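Local coordinates for versicolorin reductase (Brucella melitensis, PDB 4NIM), which probably catalyses NAD(P)(H)-dependent oxidation or reduction of a substrate not yet established, in the manner of short-chain dehydrogenases/reductases, at residues L34-G39 with E61-K66; G42-G47 with R89-L94; E78-I83 with T125-F130; I241-S246 with G250-A255. One frame throughout, in Å; residues are numbered along the deposited sequence. Where two conformers were deposited one is given.

Contact 1: residues L34-G39 with E61-K66; sequences LFAERG and EELGAK
Leu63 turns its CG opposite its own carbonyl carbon (chi1 -69°), and Glu37 does the same across the gap (chi1 -68°), so that the leucine methyls come to rest against the aliphatic part of the glutamate chain. The setting is the Rossmann fold of the short-chain dehydrogenases, at the place where the C-terminal ends of helices 26-37 and 50-63 lie next to each other. The small side chains of Ala36 and Ala65 meet where the backbones are close, with their CA atoms 5.3 Å apart. The methyl of Ala36 has a partner in each half of the other segment, with its CB 3.8 Å from Leu63 CB and 3.9 Å from Ala65 CB. Both helices stop in Schellman motifs whose positive-phi residues are Gly39 and Gly64. In the second, Gly64 turns the chain out of the helix, and Ala65 then meets the same methyl. Leu43 of strand 42-47 touches both alanines, and the buried part of the contact is made by apolar side chains. Farther out the contact reaches the protein surface, where Glu37 and Leu63 cross at a slant. No hydrogen bond spans the two segments; on the exposed side Glu37 CG lies 4.1 Å from Leu63 CD1.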
loop_
_atom_site.group_PDB
_atom_site.type_symbol
_atom_site.label_atom_id
_atom_site.label_comp_id
_atom_site.label_asym_id
_atom_site.label_seq_id
_atom_site.Cartn_x
_atom_site.Cartn_y
_atom_site.Cartn_z
ATOM N N LEU A 34 -8.042 1.856 -11.729
ATOM C CA LEU A 34 -8.549 0.516 -11.984
ATOM C C LEU A 34 -9.798 0.229 -11.111
ATOM O O LEU A 34 -10.781 -0.375 -11.571
ATOM C CB LEU A 34 -7.457 -0.535 -11.714
ATOM C CG LEU A 34 -7.918 -1.959 -11.948
ATOM C CD1 LEU A 34 -8.319 -2.161 -13.417
ATOM C CD2 LEU A 34 -6.858 -2.966 -11.515
ATOM N N PHE A 35 -9.735 0.635 -9.850
ATOM C CA PHE A 35 -10.842 0.406 -8.919
ATOM C C PHE A 35 -12.106 1.087 -9.448
ATOM O O PHE A 35 -13.163 0.500 -9.421
ATOM C CB PHE A 35 -10.531 0.907 -7.529
ATOM C CG PHE A 35 -9.748 -0.073 -6.689
ATOM C CD1 PHE A 35 -8.962 -1.064 -7.280
ATOM C CD2 PHE A 35 -9.810 -0.014 -5.314
ATOM C CE1 PHE A 35 -8.278 -1.976 -6.497
ATOM C CE2 PHE A 35 -9.091 -0.921 -4.526
ATOM C CZ PHE A 35 -8.332 -1.896 -5.119
ATOM N N ALA A 36 -11.976 2.318 -9.913
ATOM C CA ALA A 36 -13.110 3.040 -10.528
ATOM C C ALA A 36 -13.622 2.334 -11.789
ATOM O O ALA A 36 -14.859 2.149 -11.992
ATOM C CB ALA A 36 -12.690 4.471 -10.833
ATOM N N GLU A 37 -12.687 1.925 -12.639
ATOM C CA GLU A 37 -13.028 1.177 -13.859
ATOM C C GLU A 37 -13.789 -0.100 -13.525
ATOM O O GLU A 37 -14.635 -0.535 -14.293
ATOM C CB GLU A 37 -11.778 0.873 -14.696
ATOM C CG GLU A 37 -11.141 2.126 -15.306
ATOM C CD GLU A 37 -9.794 1.872 -16.016
ATOM O OE1 GLU A 37 -9.050 0.932 -15.643
ATOM O OE2 GLU A 37 -9.466 2.620 -16.965
ATOM N N ARG A 38 -13.510 -0.689 -12.369
ATOM C CA ARG A 38 -14.214 -1.898 -11.947
ATOM C C ARG A 38 -15.373 -1.656 -11.007
ATOM O O ARG A 38 -15.826 -2.594 -10.343
ATOM C CB ARG A 38 -13.236 -2.886 -11.331
ATOM C CG ARG A 38 -12.271 -3.422 -12.370
ATOM C CD ARG A 38 -11.331 -4.458 -11.779
ATOM N NE ARG A 38 -10.339 -4.875 -12.767
ATOM C CZ ARG A 38 -9.478 -5.876 -12.596
ATOM N NH1 ARG A 38 -9.503 -6.589 -11.481
ATOM N NH2 ARG A 38 -8.611 -6.170 -13.555
ATOM N N GLY A 39 -15.866 -0.416 -10.964
ATOM C CA GLY A 39 -17.159 -0.127 -10.346
ATOM C C GLY A 39 -17.105 0.325 -8.912
ATOM O O GLY A 39 -18.120 0.302 -8.211
ATOM N N GLU A 61 -13.950 10.643 -10.926
ATOM C CA GLU A 61 -15.374 10.917 -11.094
ATOM C C GLU A 61 -15.808 10.629 -12.534
ATOM O O GLU A 61 -16.862 10.053 -12.737
ATOM C CB GLU A 61 -15.717 12.355 -10.664
ATOM C CG GLU A 61 -15.456 12.629 -9.172
ATOM C CD GLU A 61 -16.698 12.532 -8.289
ATOM O OE1 GLU A 61 -17.803 12.319 -8.848
ATOM O OE2 GLU A 61 -16.585 12.659 -7.044
ATOM N N GLU A 62 -14.993 10.983 -13.529
ATOM C CA GLU A 62 -15.382 10.737 -14.922
ATOM C C GLU A 62 -15.417 9.223 -15.209
ATOM O O GLU A 62 -16.098 8.805 -16.129
ATOM C CB GLU A 62 -14.468 11.476 -15.924
ATOM N N LEU A 63 -14.686 8.409 -14.426
ATOM C CA LEU A 63 -14.738 6.943 -14.559
ATOM C C LEU A 63 -15.905 6.330 -13.803
ATOM O O LEU A 63 -16.159 5.130 -13.917
ATOM C CB LEU A 63 -13.426 6.306 -14.049
ATOM C CG LEU A 63 -12.201 6.593 -14.920
ATOM C CD1 LEU A 63 -10.935 6.099 -14.227
ATOM C CD2 LEU A 63 -12.351 5.983 -16.317
ATOM N N GLY A 64 -16.595 7.121 -12.985
ATOM C CA GLY A 64 -17.772 6.643 -12.270
ATOM C C GLY A 64 -17.720 6.534 -10.766
ATOM O O GLY A 64 -18.709 6.136 -10.156
ATOM N N ALA A 65 -16.582 6.855 -10.143
ATOM C CA ALA A 65 -16.462 6.758 -8.688
ATOM C C ALA A 65 -16.625 8.129 -8.049
ATOM O O ALA A 65 -16.110 9.103 -8.586
ATOM C CB ALA A 65 -15.081 6.213 -8.344
ATOM N N LYS A 66 -17.309 8.226 -6.922
ATOM C CA LYS A 66 -17.222 9.460 -6.099
ATOM C C LYS A 66 -15.845 9.431 -5.485
ATOM O O LYS A 66 -15.401 8.387 -5.048
ATOM C CB LYS A 66 -18.281 9.516 -4.982
#

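Contact 2: residues G42-G47 with R89-L94; sequences GLVICG and RAFGRL
A CH-pi contact between a strand glycine and a phenylalanine ring joins strand 42-47 of the Rossmann sheet to the C-terminal end of helix 77-91, which packs on one side of that sheet. Gly42 CA sits over one face of the Phe91 ring, 4.0 Å from its centroid and 25° off the ring normal. The approach is possible because Gly42 has no side chain: a CB there would point at the ring and collide with it. Gly42 CA is displaced toward the rim and comes nearest at Phe91 CZ, 3.6 Å away. On the opposite face lies Ala90 CB, from the preceding residue of the same helix, so the ring is held between backbone and methyl. Its edge is used as well. Val44 places CG2 in the ring plane, 4.0 Å from Phe91 CE2, having turned its other methyl, CG1, away from the backbone N (chi1 -179°). With three different groups around it, the ring is confined without any polar bond between the segments. Beyond Phe91 the chain leaves the helix at Gly92, with positive phi, and heads for strand 96-99. Around the contact, Phe91 also touches Ile17 of strand 17-20 and Lys66 of strand 66-71, and therefore spans the two strands that flank 42-47.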
loop_
_atom_site.group_PDB
_atom_site.type_symbol
_atom_site.label_atom_id
_atom_site.label_comp_id
_atom_site.label_asym_id
_atom_site.label_seq_id
_atom_site.Cartn_x
_atom_site.Cartn_y
_atom_site.Cartn_z
ATOM N N GLY A 42 -16.858 4.465 -4.126
ATOM C CA GLY A 42 -16.264 5.642 -3.531
ATOM C C GLY A 42 -14.806 5.374 -3.246
ATOM O O GLY A 42 -14.467 4.298 -2.864
ATOM N N LEU A 43 -13.967 6.358 -3.531
ATOM C CA LEU A 43 -12.549 6.251 -3.395
ATOM C C LEU A 43 -12.057 7.452 -2.622
ATOM O O LEU A 43 -12.449 8.576 -2.882
ATOM C CB LEU A 43 -11.902 6.212 -4.770
ATOM C CG LEU A 43 -12.212 4.953 -5.577
ATOM C CD1 LEU A 43 -11.764 5.144 -7.026
ATOM C CD2 LEU A 43 -11.570 3.713 -4.903
ATOM N N VAL A 44 -11.170 7.211 -1.650
ATOM C CA VAL A 44 -10.502 8.279 -0.955
ATOM C C VAL A 44 -9.078 8.160 -1.377
ATOM O O VAL A 44 -8.445 7.096 -1.173
ATOM C CB VAL A 44 -10.606 8.144 0.577
ATOM C CG1 VAL A 44 -9.907 9.298 1.267
ATOM C CG2 VAL A 44 -12.072 8.137 0.985
ATOM N N ILE A 45 -8.586 9.222 -1.991
ATOM C CA ILE A 45 -7.203 9.298 -2.420
ATOM C C ILE A 45 -6.471 10.402 -1.674
ATOM O O ILE A 45 -7.087 11.289 -1.059
ATOM C CB ILE A 45 -7.066 9.513 -3.949
ATOM C CG1 ILE A 45 -7.901 10.707 -4.423
ATOM C CG2 ILE A 45 -7.470 8.235 -4.682
ATOM C CD1 ILE A 45 -7.401 11.289 -5.710
ATOM N N CYS A 46 -5.145 10.362 -1.714
ATOM C CA CYS A 46 -4.382 11.271 -0.865
ATOM C C CYS A 46 -2.927 11.419 -1.251
ATOM O O CYS A 46 -2.362 10.580 -1.962
ATOM C CB CYS A 46 -4.448 10.842 0.608
ATOM S SG CYS A 46 -3.774 9.181 0.924
ATOM N N GLY A 47 -2.345 12.518 -0.788
ATOM C CA GLY A 47 -0.988 12.878 -1.128
ATOM C C GLY A 47 -0.668 14.324 -0.789
ATOM O O GLY A 47 -1.443 15.010 -0.141
ATOM N N ARG A 89 -16.606 10.090 6.865
ATOM C CA ARG A 89 -17.305 11.362 6.649
ATOM C C ARG A 89 -18.110 11.329 5.316
ATOM O O ARG A 89 -19.315 11.569 5.305
ATOM C CB ARG A 89 -16.304 12.525 6.695
ATOM C CG ARG A 89 -16.891 13.935 6.737
ATOM C CD ARG A 89 -17.230 14.543 5.384
ATOM N NE ARG A 89 -16.076 14.594 4.467
ATOM C CZ ARG A 89 -16.158 14.777 3.145
ATOM N NH1 ARG A 89 -17.336 14.939 2.554
ATOM N NH2 ARG A 89 -15.056 14.794 2.402
ATOM N N ALA A 90 -17.436 10.977 4.227
ATOM C CA ALA A 90 -18.009 10.986 2.882
ATOM C C ALA A 90 -18.951 9.840 2.578
ATOM O O ALA A 90 -20.000 10.041 1.904
ATOM C CB ALA A 90 -16.873 11.001 1.856
ATOM N N PHE A 91 -18.600 8.638 3.037
ATOM C CA PHE A 91 -19.290 7.416 2.611
ATOM C C PHE A 91 -19.966 6.631 3.714
ATOM O O PHE A 91 -20.761 5.737 3.433
ATOM C CB PHE A 91 -18.348 6.520 1.815
ATOM C CG PHE A 91 -17.705 7.224 0.646
ATOM C CD1 PHE A 91 -18.489 7.702 -0.412
ATOM C CD2 PHE A 91 -16.366 7.464 0.621
ATOM C CE1 PHE A 91 -17.900 8.373 -1.466
ATOM C CE2 PHE A 91 -15.774 8.134 -0.428
ATOM C CZ PHE A 91 -16.530 8.584 -1.472
ATOM N N GLY A 92 -19.590 6.903 4.971
ATOM C CA GLY A 92 -20.218 6.256 6.151
ATOM C C GLY A 92 -19.724 4.845 6.448
ATOM O O GLY A 92 -20.238 4.184 7.323
ATOM N N ARG A 93 -18.785 4.374 5.645
ATOM C CA ARG A 93 -18.238 3.026 5.791
ATOM C C ARG A 93 -16.920 2.903 5.013
ATOM O O ARG A 93 -16.545 3.816 4.255
ATOM C CB ARG A 93 -19.247 1.987 5.265
ATOM C CG ARG A 93 -19.771 2.288 3.857
ATOM C CD ARG A 93 -20.892 1.355 3.433
ATOM N NE ARG A 93 -21.355 1.634 2.082
ATOM C CZ ARG A 93 -20.947 0.994 0.988
ATOM N NH1 ARG A 93 -20.062 0.008 1.064
ATOM N NH2 ARG A 93 -21.425 1.351 -0.193
ATOM N N LEU A 94 -16.228 1.787 5.225
ATOM C CA LEU A 94 -15.010 1.462 4.500
ATOM C C LEU A 94 -15.016 -0.032 4.162
ATOM O O LEU A 94 -15.438 -0.870 4.968
ATOM C CB LEU A 94 -13.756 1.812 5.316
ATOM C CG LEU A 94 -12.437 1.667 4.552
ATOM C CD1 LEU A 94 -12.384 2.609 3.346
ATOM C CD2 LEU A 94 -11.282 1.929 5.510
#

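Contact 3: residues E78-I83 with T125-F130; sequences EDCRRI and TRAPFF
Phe130, Cys80 and Arg81 bury the most surface where helix 77-91 packs against helix 114-142, two helices of the Rossmann fold that the short-chain dehydrogenases share. The inner half of the contact is a thiol against a methyl. Cys80 points toward the other helix, and with SG opposite its carbonyl carbon (chi1 -67°) the sulfur lies 3.6 Å from Ala127 CB and 3.8 Å from Ala127 CA. Two small side chains allow the helices to come near each other here, with the CA atoms of Cys80 and Ala127 6.2 Å apart. Leu74 also touches Cys80, so the buried thiol is in apolar company. The residue after Ala127, Pro128, has no N-H to give to the preceding turn, and the helix is kinked there.

The outer half pairs an arginine with an aromatic ring. Arg81 starts from a CB directed along the flank of the helix, but its chain is extended from CG to NE and so carries the guanidinium across to Phe130. The two side chains run alongside each other in the same direction, with guanidinium and ring planes 85° apart. This is no stacked pair, since the approach to the ring is oblique. One face of the Phe130 ring is covered by Phe129 CD1 of the same helix, and Val77 touches the Phe130 side chain too. Gln133 and Glu134, one turn farther along helix 114-142, also touch Arg81. The guanidinium meets the ring through a single nitrogen, Arg81 NH2, 4.0 Å from both Phe130 CD1 and Phe130 CE1.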
loop_
_atom_site.group_PDB
_atom_site.type_symbol
_atom_site.label_atom_id
_atom_site.label_comp_id
_atom_site.label_asym_id
_atom_site.label_seq_id
_atom_site.Cartn_x
_atom_site.Cartn_y
_atom_site.Cartn_z
ATOM N N GLU A 78 -1.623 12.000 12.677
ATOM C CA GLU A 78 -2.968 12.600 12.664
ATOM C C GLU A 78 -3.520 12.717 11.230
ATOM O O GLU A 78 -4.725 12.622 11.016
ATOM C CB GLU A 78 -2.942 13.984 13.378
ATOM C CG GLU A 78 -4.217 14.294 14.153
ATOM C CD GLU A 78 -4.217 15.698 14.783
ATOM O OE1 GLU A 78 -3.128 16.195 15.209
ATOM O OE2 GLU A 78 -5.305 16.322 14.836
ATOM N N ASP A 79 -2.628 12.947 10.260
ATOM C CA ASP A 79 -2.982 12.964 8.844
ATOM C C ASP A 79 -3.418 11.558 8.407
ATOM O O ASP A 79 -4.429 11.384 7.694
ATOM C CB ASP A 79 -1.823 13.455 7.979
ATOM C CG ASP A 79 -1.675 14.953 7.972
ATOM O OD1 ASP A 79 -2.445 15.671 8.666
ATOM O OD2 ASP A 79 -0.815 15.435 7.205
ATOM N N CYS A 80 -2.704 10.558 8.875
ATOM C CA CYS A 80 -3.073 9.170 8.629
ATOM C C CYS A 80 -4.478 8.890 9.121
ATOM O O CYS A 80 -5.323 8.340 8.383
ATOM C CB CYS A 80 -2.079 8.198 9.300
ATOM S SG CYS A 80 -0.440 8.304 8.527
ATOM N N ARG A 81 -4.741 9.282 10.355
ATOM C CA ARG A 81 -6.078 9.113 10.910
ATOM C C ARG A 81 -7.160 9.871 10.124
ATOM O O ARG A 81 -8.250 9.328 9.946
ATOM C CB ARG A 81 -6.115 9.493 12.377
ATOM C CG ARG A 81 -5.232 8.584 13.211
ATOM C CD ARG A 81 -5.113 9.140 14.609
ATOM N NE ARG A 81 -4.588 8.113 15.471
ATOM C CZ ARG A 81 -3.889 8.315 16.563
ATOM N NH1 ARG A 81 -3.562 9.553 16.936
ATOM N NH2 ARG A 81 -3.488 7.250 17.261
ATOM N N ARG A 82 -6.844 11.088 9.678
ATOM C CA ARG A 82 -7.812 11.906 8.929
ATOM C C ARG A 82 -8.228 11.267 7.605
ATOM O O ARG A 82 -9.385 11.429 7.165
ATOM C CB ARG A 82 -7.284 13.326 8.696
ATOM C CG ARG A 82 -8.362 14.309 8.245
ATOM C CD ARG A 82 -7.981 15.757 8.541
ATOM N NE ARG A 82 -6.741 16.140 7.881
ATOM C CZ ARG A 82 -5.578 16.274 8.508
ATOM N NH1 ARG A 82 -5.492 16.074 9.819
ATOM N NH2 ARG A 82 -4.499 16.602 7.813
ATOM N N ILE A 83 -7.318 10.521 6.966
ATOM C CA ILE A 83 -7.650 9.866 5.713
ATOM C C ILE A 83 -8.833 8.928 5.865
ATOM O O ILE A 83 -9.844 8.969 5.101
ATOM C CB ILE A 83 -6.448 9.101 5.160
ATOM C CG1 ILE A 83 -5.362 10.106 4.749
ATOM C CG2 ILE A 83 -6.858 8.265 3.970
ATOM C CD1 ILE A 83 -4.004 9.486 4.607
ATOM N N THR A 125 6.088 2.139 7.342
ATOM C CA THR A 125 5.742 1.210 8.402
ATOM C C THR A 125 4.727 1.809 9.343
ATOM O O THR A 125 3.707 1.178 9.626
ATOM C CB THR A 125 7.022 0.756 9.219
ATOM O OG1 THR A 125 8.109 0.402 8.323
ATOM C CG2 THR A 125 6.669 -0.415 10.037
ATOM N N ARG A 126 5.011 2.996 9.896
ATOM C CA ARG A 126 4.106 3.624 10.868
ATOM C C ARG A 126 2.763 4.070 10.201
ATOM O O ARG A 126 1.671 3.895 10.771
ATOM C CB ARG A 126 4.787 4.823 11.528
ATOM C CG ARG A 126 4.027 5.349 12.731
ATOM C CD ARG A 126 4.821 6.384 13.487
ATOM N NE ARG A 126 4.914 7.640 12.780
ATOM C CZ ARG A 126 5.772 8.608 13.078
ATOM N NH1 ARG A 126 6.635 8.451 14.075
ATOM N NH2 ARG A 126 5.806 9.721 12.368
ATOM N N ALA A 127 2.860 4.670 9.035
ATOM C CA ALA A 127 1.633 5.103 8.336
ATOM C C ALA A 127 0.725 3.900 8.068
ATOM O O ALA A 127 -0.429 3.925 8.499
ATOM C CB ALA A 127 1.937 5.926 7.118
ATOM N N PRO A 128 1.240 2.811 7.473
ATOM C CA PRO A 128 0.366 1.629 7.403
ATOM C C PRO A 128 -0.182 1.178 8.729
ATOM O O PRO A 128 -1.352 0.818 8.807
ATOM C CB PRO A 128 1.262 0.587 6.758
ATOM C CG PRO A 128 2.126 1.419 5.818
ATOM C CD PRO A 128 2.399 2.672 6.569
ATOM N N PHE A 129 0.661 1.107 9.774
ATOM C CA PHE A 129 0.145 0.722 11.057
ATOM C C PHE A 129 -1.115 1.507 11.485
ATOM O O PHE A 129 -2.134 0.908 11.866
ATOM C CB PHE A 129 1.289 0.767 12.117
ATOM C CG PHE A 129 0.921 0.200 13.453
ATOM C CD1 PHE A 129 0.138 0.920 14.368
ATOM C CD2 PHE A 129 1.417 -1.040 13.831
ATOM C CE1 PHE A 129 -0.193 0.368 15.607
ATOM C CE2 PHE A 129 1.083 -1.595 15.034
ATOM C CZ PHE A 129 0.305 -0.899 15.949
ATOM N N PHE A 130 -1.051 2.831 11.446
ATOM C CA PHE A 130 -2.121 3.643 11.956
ATOM C C PHE A 130 -3.300 3.754 10.956
ATOM O O PHE A 130 -4.427 3.798 11.382
ATOM C CB PHE A 130 -1.597 4.982 12.477
ATOM C CG PHE A 130 -0.900 4.807 13.752
ATOM C CD1 PHE A 130 -1.640 4.591 14.911
ATOM C CD2 PHE A 130 0.456 4.662 13.809
ATOM C CE1 PHE A 130 -0.999 4.302 16.106
ATOM C CE2 PHE A 130 1.095 4.364 15.006
ATOM C CZ PHE A 130 0.358 4.211 16.158
#

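Contact 4: residues I241-S246 with G250-A255; sequences IAFLAS and GLMTGA
Helix 234-245 ends at Ser246 and the chain doubles back through a short loop, bringing Met252 opposite Leu244 with their CA atoms 7.9 Å apart. That distance is bridged by side chains, chiefly the long one of Met252. Its CB points toward the helix, and the chain runs outward with CG opposite the backbone N (chi1 -172°) before bending at the thioether (chi3 -58°). The bend gives sulfur and methyl separate partners. Met252 SD is 3.7 Å from Leu244 CD2, while Met252 CE lies 3.8 Å from Phe243 CE2 and almost as near CZ of that ring. The phenylalanine and methionine side chains cross at about a right angle. The pair is a Met-aromatic contact, with SD 5.4 Å from the centroid of the Phe243 ring and 65° off its normal, an oblique approach in which the terminal methyl makes the closer touch.

This reversal belongs to the link between the last helix of the Rossmann domain and its final strand, 256-259, at one margin of the parallel sheet. The hydroxyl of Ser249, inside the loop, lies within hydrogen-bonding reach of the carbonyl oxygens of Phe243 and Ser246, and its one proton can serve them only in turn or shared. The carbonyl oxygen of Met252 accepts hydrogen bonds from Arg190 and Asn192 of strand 190-196, while Leu244 packs inward on Val149. Across the two segments no hydrogen bond forms, and the chemistry is that of a flexible thioether laid against hydrocarbon: dispersion joins the segments, and polar fixing is left to Ser249, Arg190 and Asn192, whose side chains bind nearby carbonyls.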
loop_
_atom_site.group_PDB
_atom_site.type_symbol
_atom_site.label_atom_id
_atom_site.label_comp_id
_atom_site.label_asym_id
_atom_site.label_seq_id
_atom_site.Cartn_x
_atom_site.Cartn_y
_atom_site.Cartn_z
ATOM N N ILE A 241 -3.229 -6.154 -7.046
ATOM C CA ILE A 241 -3.845 -5.522 -5.897
ATOM C C ILE A 241 -5.349 -5.744 -5.895
ATOM O O ILE A 241 -5.933 -6.123 -4.850
ATOM C CB ILE A 241 -3.502 -4.015 -5.847
ATOM C CG1 ILE A 241 -1.986 -3.836 -5.526
ATOM C CG2 ILE A 241 -4.331 -3.299 -4.778
ATOM C CD1 ILE A 241 -1.516 -2.402 -5.593
ATOM N N ALA A 242 -6.005 -5.470 -7.026
ATOM C CA ALA A 242 -7.419 -5.729 -7.131
ATOM C C ALA A 242 -7.823 -7.165 -6.766
ATOM O O ALA A 242 -8.835 -7.376 -6.042
ATOM C CB ALA A 242 -7.932 -5.349 -8.517
ATOM N N PHE A 243 -7.039 -8.143 -7.224
ATOM C CA PHE A 243 -7.290 -9.532 -6.865
ATOM C C PHE A 243 -7.356 -9.669 -5.354
ATOM O O PHE A 243 -8.331 -10.198 -4.803
ATOM C CB PHE A 243 -6.242 -10.472 -7.481
ATOM C CG PHE A 243 -6.230 -11.881 -6.899
ATOM C CD1 PHE A 243 -7.212 -12.813 -7.239
ATOM C CD2 PHE A 243 -5.201 -12.286 -6.051
ATOM C CE1 PHE A 243 -7.188 -14.108 -6.736
ATOM C CE2 PHE A 243 -5.175 -13.591 -5.541
ATOM C CZ PHE A 243 -6.157 -14.494 -5.887
ATOM N N LEU A 244 -6.314 -9.153 -4.681
ATOM C CA LEU A 244 -6.178 -9.292 -3.251
ATOM C C LEU A 244 -7.207 -8.492 -2.473
ATOM O O LEU A 244 -7.554 -8.888 -1.373
ATOM C CB LEU A 244 -4.784 -8.870 -2.769
ATOM C CG LEU A 244 -3.613 -9.691 -3.305
ATOM C CD1 LEU A 244 -2.259 -9.054 -2.940
ATOM C CD2 LEU A 244 -3.711 -11.092 -2.741
ATOM N N ALA A 245 -7.720 -7.418 -3.082
ATOM C CA ALA A 245 -8.717 -6.554 -2.458
ATOM C C ALA A 245 -10.123 -7.026 -2.645
ATOM O O ALA A 245 -11.008 -6.509 -1.948
ATOM C CB ALA A 245 -8.612 -5.145 -3.022
ATOM N N SER A 246 -10.325 -8.013 -3.526
ATOM C CA SER A 246 -11.649 -8.443 -3.989
ATOM C C SER A 246 -11.975 -9.858 -3.538
ATOM O O SER A 246 -11.114 -10.572 -3.058
ATOM C CB SER A 246 -11.684 -8.455 -5.523
ATOM O OG SER A 246 -10.929 -9.545 -6.036
ATOM N N GLY A 250 -10.837 -14.854 -2.233
ATOM C CA GLY A 250 -11.549 -15.673 -1.257
ATOM C C GLY A 250 -11.127 -15.329 0.157
ATOM O O GLY A 250 -11.041 -14.136 0.524
ATOM N N LEU A 251 -10.776 -16.361 0.917
ATOM C CA LEU A 251 -10.384 -16.183 2.324
ATOM C C LEU A 251 -8.908 -15.820 2.549
ATOM O O LEU A 251 -8.472 -15.646 3.692
ATOM C CB LEU A 251 -10.794 -17.408 3.140
ATOM C CG LEU A 251 -10.206 -18.796 2.808
ATOM C CD1 LEU A 251 -8.702 -18.877 3.054
ATOM C CD2 LEU A 251 -10.927 -19.872 3.614
ATOM N N MET A 252 -8.124 -15.751 1.470
ATOM C CA MET A 252 -6.717 -15.466 1.586
ATOM C C MET A 252 -6.402 -14.304 2.511
ATOM O O MET A 252 -6.924 -13.206 2.323
ATOM C CB MET A 252 -6.158 -15.164 0.191
ATOM C CG MET A 252 -4.700 -15.026 0.111
ATOM S SD MET A 252 -4.121 -14.544 -1.550
ATOM C CE MET A 252 -4.749 -15.861 -2.564
ATOM N N THR A 253 -5.470 -14.544 3.470
ATOM C CA THR A 253 -5.045 -13.526 4.396
ATOM C C THR A 253 -3.685 -13.904 4.994
ATOM O O THR A 253 -3.365 -15.088 5.150
ATOM C CB THR A 253 -6.090 -13.371 5.507
ATOM O OG1 THR A 253 -5.782 -12.279 6.366
ATOM C CG2 THR A 253 -6.245 -14.648 6.326
ATOM N N GLY A 254 -2.858 -12.898 5.214
ATOM C CA GLY A 254 -1.522 -13.150 5.751
ATOM C C GLY A 254 -0.513 -13.558 4.684
ATOM O O GLY A 254 0.611 -13.903 4.990
ATOM N N ALA A 255 -0.900 -13.438 3.427
ATOM C CA ALA A 255 -0.008 -13.866 2.346
ATOM C C ALA A 255 0.988 -12.790 2.068
ATOM O O ALA A 255 0.673 -11.605 2.194
ATOM C CB ALA A 255 -0.809 -14.212 1.109
#

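The four contacts lie in one Rossmann domain and illustrate how a parallel sheet is clothed by its helices. Contacts 1 and 2 are neighbours, with centres 13 Å apart, and their segments alternate along the chain; strand 42-47 of contact 2 pairs with 66-71 through Lys66 and Leu43. Helix 77-91 serves both contact 2 and contact 3, whose centres are 14 Å apart, and Ile83 touches Cys46 between them. Contact 4 comes last in sequence, with its centre about 20 Å from that of contact 1, yet the two meet where Phe35 and Arg38 pack on helix 234-245. A helix late in the chain thus packs on one from its first part.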